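Local coordinates for putative thioesterase (Escherichia coli, PDB 5UGZ), which is a type II thioesterase of the colibactin pathway that releases intermediates from the assembly line, probably by hydrolysing their thioesters, at residues Ala37-Tyr40 with Lys41-Ser44. Residues are numbered along the deposited sequence; the frame is centred on the assembly and turned at random.
Sequences AMYY and KWRS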
loop_
_atom_site.group_PDB
_atom_site.type_symbol
_atom_site.label_atom_id
_atom_site.label_comp_id
_atom_site.label_asym_id
_atom_site.label_seq_id
_atom_site.Cartn_x
_atom_site.Cartn_y
_atom_site.Cartn_z
ATOM N N ALA A 37 6.867 -6.908 7.579
ATOM C CA ALA A 37 7.057 -6.728 9.014
ATOM C C ALA A 37 6.621 -5.351 9.500
ATOM O O ALA A 37 6.456 -5.168 10.707
ATOM C CB ALA A 37 8.513 -6.975 9.407
ATOM N N MET A 38 6.437 -4.368 8.612
ATOM C CA MET A 38 5.941 -3.079 9.089
ATOM C C MET A 38 4.559 -3.221 9.711
ATOM O O MET A 38 4.156 -2.376 10.521
ATOM C CB MET A 38 5.908 -2.055 7.957
ATOM C CG MET A 38 4.892 -2.371 6.881
ATOM S SD MET A 38 4.676 -1.051 5.669
ATOM C CE MET A 38 3.400 -0.019 6.405
ATOM N N TYR A 39 3.834 -4.281 9.357
ATOM C CA TYR A 39 2.475 -4.519 9.827
ATOM C C TYR A 39 2.401 -5.508 10.977
ATOM O O TYR A 39 1.306 -5.724 11.501
ATOM C CB TYR A 39 1.592 -5.038 8.683
ATOM C CG TYR A 39 1.415 -4.079 7.531
ATOM C CD1 TYR A 39 0.632 -2.949 7.670
ATOM C CD2 TYR A 39 2.025 -4.311 6.306
ATOM C CE1 TYR A 39 0.453 -2.060 6.629
ATOM C CE2 TYR A 39 1.856 -3.429 5.253
ATOM C CZ TYR A 39 1.050 -2.307 5.421
ATOM O OH TYR A 39 0.860 -1.416 4.388
ATOM N N TYR A 40 3.523 -6.116 11.387
ATOM C CA TYR A 40 3.471 -7.078 12.490
ATOM C C TYR A 40 2.896 -6.437 13.752
ATOM O O TYR A 40 2.139 -7.082 14.493
ATOM C CB TYR A 40 4.857 -7.652 12.800
ATOM C CG TYR A 40 5.498 -8.554 11.752
ATOM C CD1 TYR A 40 4.775 -9.108 10.714
ATOM C CD2 TYR A 40 6.850 -8.859 11.838
ATOM C CE1 TYR A 40 5.393 -9.946 9.775
ATOM C CE2 TYR A 40 7.472 -9.675 10.924
ATOM C CZ TYR A 40 6.755 -10.224 9.893
ATOM O OH TYR A 40 7.446 -11.030 8.988
ATOM N N LYS A 41 3.245 -5.164 14.009
ATOM C CA LYS A 41 2.813 -4.445 15.204
ATOM C C LYS A 41 1.314 -4.156 15.199
ATOM O O LYS A 41 0.755 -3.812 16.253
ATOM C CB LYS A 41 3.593 -3.135 15.331
ATOM C CG LYS A 41 3.396 -2.186 14.149
ATOM C CD LYS A 41 4.209 -0.923 14.311
ATOM C CE LYS A 41 4.119 -0.021 13.091
ATOM N NZ LYS A 41 4.890 -0.555 11.929
ATOM N N TRP A 42 0.660 -4.262 14.035
ATOM C CA TRP A 42 -0.771 -4.024 13.952
ATOM C C TRP A 42 -1.573 -5.035 14.756
ATOM O O TRP A 42 -2.729 -4.761 15.098
ATOM C CB TRP A 42 -1.232 -4.064 12.494
ATOM C CG TRP A 42 -0.854 -2.851 11.710
ATOM C CD1 TRP A 42 0.270 -2.093 11.851
ATOM C CD2 TRP A 42 -1.625 -2.246 10.669
ATOM N NE1 TRP A 42 0.252 -1.061 10.950
ATOM C CE2 TRP A 42 -0.900 -1.135 10.211
ATOM C CE3 TRP A 42 -2.857 -2.538 10.084
ATOM C CZ2 TRP A 42 -1.377 -0.309 9.207
ATOM C CZ3 TRP A 42 -3.322 -1.726 9.086
ATOM C CH2 TRP A 42 -2.590 -0.619 8.661
ATOM N N ARG A 43 -1.007 -6.209 15.038
ATOM C CA ARG A 43 -1.740 -7.225 15.781
ATOM C C ARG A 43 -1.971 -6.844 17.239
ATOM O O ARG A 43 -2.703 -7.548 17.942
ATOM C CB ARG A 43 -1.009 -8.557 15.685
ATOM C CG ARG A 43 -1.818 -9.616 14.973
ATOM C CD ARG A 43 -0.993 -10.872 14.803
ATOM N NE ARG A 43 -0.701 -11.475 16.100
ATOM C CZ ARG A 43 0.478 -11.973 16.453
ATOM N NH1 ARG A 43 1.507 -11.940 15.611
ATOM N NH2 ARG A 43 0.630 -12.489 17.660
ATOM N N SER A 44 -1.412 -5.730 17.706
ATOM C CA SER A 44 -1.653 -5.300 19.076
ATOM C C SER A 44 -2.818 -4.320 19.206
ATOM O O SER A 44 -3.199 -3.994 20.336
ATOM C CB SER A 44 -0.379 -4.674 19.673
ATOM O OG SER A 44 -0.198 -3.338 19.226
HETATM O O HOH W 1 6.157 -3.992 13.151
#
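Y39 and W42 form a T-shaped aromatic pair, a local contact within a 3-10 helical stretch in the loop between strands 24-29 and 50-54. The edge of the Y39 ring points at a face of W42. Its CD1 sits over the middle of the indole, 3.5 Å from W42 CE2, and the ring planes stand at 82°. Y39 CA adds a CH-pi contact to the five-membered ring. Both side chains have CG anti to the carbonyl carbon (chi1 -63° for Y39, -75° for W42), which sends them off the helix in the same direction, next to each other. The backbone follows 3-10 spacing: W42 N donates to Y39 O at 3.0 Å. K41 folds back along M38, its chain bending at chi4, and NZ forms a salt bridge with D239. With an alanine at W42, the Y39 edge would probably lose the ring it faces, and a gap would open beside strand 24-29. The parallel sheet and family fit an alpha/beta-hydrolase fold. W42 packs on L26 and C28 of strand 24-29, meets F95 of strand 91-97 edge-to-face, and touches V245 and V246 of helix 242-259. Y39 OH is hydrogen-bonded to L29 O at the end of strand 24-29.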